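Local coordinates for protein PT26-6P (Thermococcus sp., PDB 2WB7) that is of unknown function but is encoded by a family of euryarchaeal mobile elements and built from three domains with novel folds, at residues 39-44 and 54-59; 164-169 and 211-216. One frame throughout, in Å; residues are numbered along the deposited sequence.

How the interactions relate
Interaction 1 joins the two strands of a hairpin, and interaction 2 pairs two strands of the sheet facing it, consistent with the sandwich of an immunoglobulin-like domain; segments 54-59 and 164-169 fall in that family's range. Their centres are about 10 Å apart, and apolar side chains bridge the gap. I55 and T214 carry much of the link: I55 CD1 lies 3.4 Å from V167 CG2 and 3.7 Å from T214 CG2. That same methyl group, T214 CG2, also meets Y42 CB at 3.3 Å, which brings the bulge of 39-44 up against 211-216. Nearer the other end, A212 CB packs on the backbone of N44. With the protein's function unknown, no active site can be placed.

Interaction 1 of 2, residues 39-44 and 54-59; sequences FVEYGN and HIYGPG
Two residues of strand 39-44, Y42 and G43, sit opposite the single residue I55, so this antiparallel hairpin carries a classic beta bulge. I55 O takes the N-H of Y42 at 2.7 Å and a weak bond from G43 N, while I55 N returns a bond of 2.8 Å to G43 O. The register thus slips by one residue between E41 and G43. On the F39 side of the bulge, V40 and G57 make a regular hydrogen-bonded pair, V40 N to G57 O at 2.8 Å and G57 N to V40 O at 3.1 Å. Y42 starts toward the partner strand, and with CG beside its own backbone N (chi1 -84°) its ring runs along G57. G57 CA stands over one ring face, 3.8 Å from the centroid, a CH-pi contact. At the ring's edge Y42 OH donates to P58 O, in a bond modelled so short that its length is doubtful. Farther out, H220 stacks on the Y42 ring, and backbone bonds from H54 to R72 and Y56 to Q70 tie the hairpin to strand 66-75. The F39 ring comes obliquely onto the G57 backbone, CD1 3.4 Å from G57 C, with Y56 CB a little farther off.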
# COMPACT_ATOMS: atom_id res chain seq x y z
N PHE A 39 -20.77 4.82 -1.74
CA PHE A 39 -21.41 4.79 -0.44
C PHE A 39 -22.40 3.64 -0.30
O PHE A 39 -23.09 3.26 -1.24
CB PHE A 39 -22.09 6.12 -0.15
CG PHE A 39 -21.17 7.13 0.44
CD1 PHE A 39 -20.71 6.99 1.74
CD2 PHE A 39 -20.77 8.24 -0.29
CE1 PHE A 39 -19.86 7.92 2.30
CE2 PHE A 39 -19.93 9.18 0.26
CZ PHE A 39 -19.47 9.02 1.55
N VAL A 40 -22.46 3.07 0.89
CA VAL A 40 -23.36 1.99 1.19
C VAL A 40 -23.98 2.27 2.55
O VAL A 40 -23.34 2.85 3.42
CB VAL A 40 -22.59 0.65 1.23
CG1 VAL A 40 -23.42 -0.44 1.89
CG2 VAL A 40 -22.21 0.26 -0.18
N GLU A 41 -25.24 1.89 2.73
CA GLU A 41 -25.83 2.05 4.04
C GLU A 41 -25.09 1.13 5.00
O GLU A 41 -24.82 -0.03 4.68
CB GLU A 41 -27.32 1.74 4.03
CG GLU A 41 -28.12 2.64 4.96
CD GLU A 41 -29.48 2.05 5.30
OE1 GLU A 41 -30.39 2.80 5.74
OE2 GLU A 41 -29.64 0.82 5.12
N TYR A 42 -24.73 1.66 6.16
CA TYR A 42 -24.09 0.87 7.20
C TYR A 42 -25.15 0.42 8.17
O TYR A 42 -24.98 -0.56 8.89
CB TYR A 42 -23.02 1.68 7.93
CG TYR A 42 -21.67 1.72 7.23
CD1 TYR A 42 -21.56 1.49 5.86
CD2 TYR A 42 -20.52 2.00 7.94
CE1 TYR A 42 -20.31 1.53 5.22
CE2 TYR A 42 -19.28 2.05 7.32
CZ TYR A 42 -19.18 1.81 5.97
OH TYR A 42 -17.95 1.87 5.38
N GLY A 43 -26.26 1.16 8.21
CA GLY A 43 -27.42 0.78 9.01
C GLY A 43 -28.37 1.93 9.26
O GLY A 43 -28.13 3.05 8.82
N ASN A 44 -29.45 1.65 9.99
CA ASN A 44 -30.49 2.66 10.23
C ASN A 44 -31.17 2.55 11.60
O ASN A 44 -31.01 1.55 12.31
CB ASN A 44 -31.54 2.63 9.12
CG ASN A 44 -32.04 1.24 8.85
OD1 ASN A 44 -32.56 0.56 9.73
ND2 ASN A 44 -31.89 0.80 7.61
N HIS A 54 -30.61 7.16 8.89
CA HIS A 54 -29.77 6.31 8.05
C HIS A 54 -28.30 6.73 8.11
O HIS A 54 -27.97 7.92 8.08
CB HIS A 54 -30.26 6.33 6.60
CG HIS A 54 -31.64 5.78 6.44
ND1 HIS A 54 -31.88 4.45 6.16
CD2 HIS A 54 -32.86 6.37 6.54
CE1 HIS A 54 -33.19 4.25 6.09
NE2 HIS A 54 -33.80 5.40 6.31
N ILE A 55 -27.43 5.72 8.21
CA ILE A 55 -25.98 5.92 8.23
C ILE A 55 -25.32 5.31 7.00
O ILE A 55 -25.60 4.16 6.62
CB ILE A 55 -25.35 5.28 9.48
CG1 ILE A 55 -26.04 5.78 10.75
CG2 ILE A 55 -23.86 5.57 9.54
CD1 ILE A 55 -25.63 5.05 11.99
N TYR A 56 -24.45 6.09 6.36
CA TYR A 56 -23.74 5.64 5.17
C TYR A 56 -22.23 5.85 5.27
O TYR A 56 -21.75 6.88 5.77
CB TYR A 56 -24.24 6.38 3.94
CG TYR A 56 -25.72 6.33 3.75
CD1 TYR A 56 -26.31 5.32 3.00
CD2 TYR A 56 -26.55 7.30 4.30
CE1 TYR A 56 -27.66 5.26 2.82
CE2 TYR A 56 -27.90 7.27 4.12
CZ TYR A 56 -28.46 6.24 3.37
OH TYR A 56 -29.83 6.20 3.19
N GLY A 57 -21.47 4.88 4.75
CA GLY A 57 -20.03 5.01 4.62
C GLY A 57 -19.54 4.29 3.39
O GLY A 57 -20.33 3.68 2.68
N PRO A 58 -18.22 4.34 3.14
CA PRO A 58 -17.64 3.71 1.95
C PRO A 58 -17.95 2.22 1.92
O PRO A 58 -18.23 1.62 2.96
CB PRO A 58 -16.14 3.92 2.12
CG PRO A 58 -16.02 5.07 3.07
CD PRO A 58 -17.20 4.96 3.99
N GLY A 59 -17.93 1.63 0.72
CA GLY A 59 -18.08 0.19 0.58
C GLY A 59 -16.76 -0.49 0.88
O GLY A 59 -16.73 -1.60 1.40

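Interaction 2 of 2, residues 164-169 and 211-216; sequences EIRVIV and KAETTT
E213 OE2 is gripped side-on by R166, which brings two nitrogens to this one oxygen: NH2 at 2.9 Å and NE at 3.0 Å. Both come from the same face of the carboxylate, yet the oxygen itself lies almost in the guanidinium plane, 5° out of it. R166 and E213 reach out from the sheet in parallel, the guanidinium and carboxylate planes 32° apart. E213 is extended, with CG anti to its backbone N (chi1 178°), whereas R166, bent at chi3, turns its guanidinium edge to the acid. K211 completes the salt-bridge network. Its NZ sits over a face of the guanidinium and reaches the same OE2 at 3.5 Å, so two cations share one carboxylate oxygen, which would probably hold E213 in its charged form.

Beneath this cluster the backbones pair antiparallel. V167 and A212 are a hydrogen-bonded pair, V167 N to A212 O at 2.8 Å and A212 N to V167 O at 2.9 Å, and T214 N bonds to I165 O. In the return direction it is a side chain that accepts: T214 OG1 takes the N-H of I165 at 3.0 Å, in the place a backbone carbonyl would fill. The hydroxyl in turn donates a hydrogen bond to E164 OE1, though that oxygen is less surely placed. E164, bent at chi2, also brings OE2 to T216 N, a bond modelled too short for its length to be trusted.

Strand 163-178 lies between 198-213 and 85-96, bonding to the latter through the backbones of E164 with I95, R166 with Y93 and I168 with T91. On the face away from R166, V167 packs on I55 and A212 on I53 of strand 52-62; T214 also touches I55, and I165 rests on F67 and V69 of strand 66-75, consistent with a beta sandwich.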
# COMPACT_ATOMS: atom_id res chain seq x y z
N GLU A 164 -18.35 -0.33 15.70
CA GLU A 164 -19.62 0.08 15.12
C GLU A 164 -19.81 1.57 15.29
O GLU A 164 -19.22 2.19 16.18
CB GLU A 164 -20.79 -0.66 15.80
CG GLU A 164 -20.77 -2.18 15.64
CD GLU A 164 -21.20 -2.64 14.27
OE1 GLU A 164 -21.78 -1.81 13.53
OE2 GLU A 164 -20.97 -3.82 13.92
N ILE A 165 -20.64 2.16 14.43
CA ILE A 165 -21.02 3.55 14.58
C ILE A 165 -22.42 3.68 15.17
O ILE A 165 -23.34 2.94 14.81
CB ILE A 165 -20.98 4.30 13.24
CG1 ILE A 165 -19.60 4.16 12.60
CG2 ILE A 165 -21.31 5.77 13.43
CD1 ILE A 165 -19.51 4.82 11.24
N ARG A 166 -22.59 4.61 16.10
CA ARG A 166 -23.94 4.89 16.56
C ARG A 166 -24.26 6.38 16.61
O ARG A 166 -23.37 7.24 16.82
CB ARG A 166 -24.25 4.16 17.88
CG ARG A 166 -23.72 4.82 19.15
CD ARG A 166 -24.49 4.25 20.37
NE ARG A 166 -24.49 2.78 20.46
CZ ARG A 166 -24.09 2.09 21.53
NH1 ARG A 166 -23.66 2.72 22.62
NH2 ARG A 166 -24.13 0.76 21.53
N VAL A 167 -25.53 6.69 16.37
CA VAL A 167 -26.01 8.05 16.27
C VAL A 167 -27.14 8.31 17.27
O VAL A 167 -27.98 7.44 17.52
CB VAL A 167 -26.54 8.34 14.86
CG1 VAL A 167 -26.87 9.83 14.70
CG2 VAL A 167 -25.53 7.89 13.81
N ILE A 168 -27.15 9.50 17.85
CA ILE A 168 -28.19 9.85 18.80
C ILE A 168 -28.80 11.19 18.43
O ILE A 168 -28.10 12.21 18.36
CB ILE A 168 -27.66 9.87 20.23
CG1 ILE A 168 -27.18 8.47 20.60
CG2 ILE A 168 -28.73 10.36 21.20
CD1 ILE A 168 -26.77 8.30 22.07
N VAL A 169 -30.10 11.18 18.17
CA VAL A 169 -30.82 12.39 17.83
C VAL A 169 -31.75 12.79 18.97
O VAL A 169 -32.49 11.96 19.51
CB VAL A 169 -31.63 12.25 16.52
CG1 VAL A 169 -32.12 13.62 16.02
CG2 VAL A 169 -30.81 11.52 15.46
N LYS A 211 -32.11 6.82 18.52
CA LYS A 211 -30.77 6.28 18.47
C LYS A 211 -30.71 5.17 17.43
O LYS A 211 -31.58 4.30 17.37
CB LYS A 211 -30.37 5.76 19.85
CG LYS A 211 -29.55 4.47 19.83
CD LYS A 211 -29.58 3.80 21.20
CE LYS A 211 -28.93 2.41 21.17
NZ LYS A 211 -27.47 2.50 20.89
N ALA A 212 -29.69 5.25 16.59
CA ALA A 212 -29.45 4.26 15.55
C ALA A 212 -28.02 3.74 15.69
O ALA A 212 -27.16 4.39 16.28
CB ALA A 212 -29.69 4.86 14.16
N GLU A 213 -27.79 2.56 15.15
CA GLU A 213 -26.49 1.93 15.22
C GLU A 213 -26.27 1.05 13.98
O GLU A 213 -27.23 0.58 13.37
CB GLU A 213 -26.40 1.09 16.48
CG GLU A 213 -25.11 0.34 16.67
CD GLU A 213 -25.10 -0.36 18.00
OE1 GLU A 213 -24.81 -1.58 18.03
OE2 GLU A 213 -25.40 0.33 19.00
N THR A 214 -25.02 0.83 13.62
CA THR A 214 -24.72 0.02 12.45
C THR A 214 -24.55 -1.43 12.84
O THR A 214 -24.53 -1.77 14.02
CB THR A 214 -23.46 0.53 11.71
OG1 THR A 214 -22.35 0.56 12.61
CG2 THR A 214 -23.70 1.94 11.18
N THR A 215 -24.43 -2.30 11.84
CA THR A 215 -24.24 -3.72 12.11
C THR A 215 -23.11 -4.28 11.26
O THR A 215 -23.20 -4.28 10.04
CB THR A 215 -25.53 -4.52 11.83
OG1 THR A 215 -26.68 -3.72 12.16
CG2 THR A 215 -25.55 -5.81 12.64
N THR A 216 -22.04 -4.74 11.90
CA THR A 216 -20.90 -5.25 11.14
C THR A 216 -20.33 -4.14 10.24
O THR A 216 -19.91 -4.39 9.11
CB THR A 216 -21.30 -6.49 10.31
OG1 THR A 216 -22.11 -7.34 11.12
CG2 THR A 216 -20.08 -7.26 9.82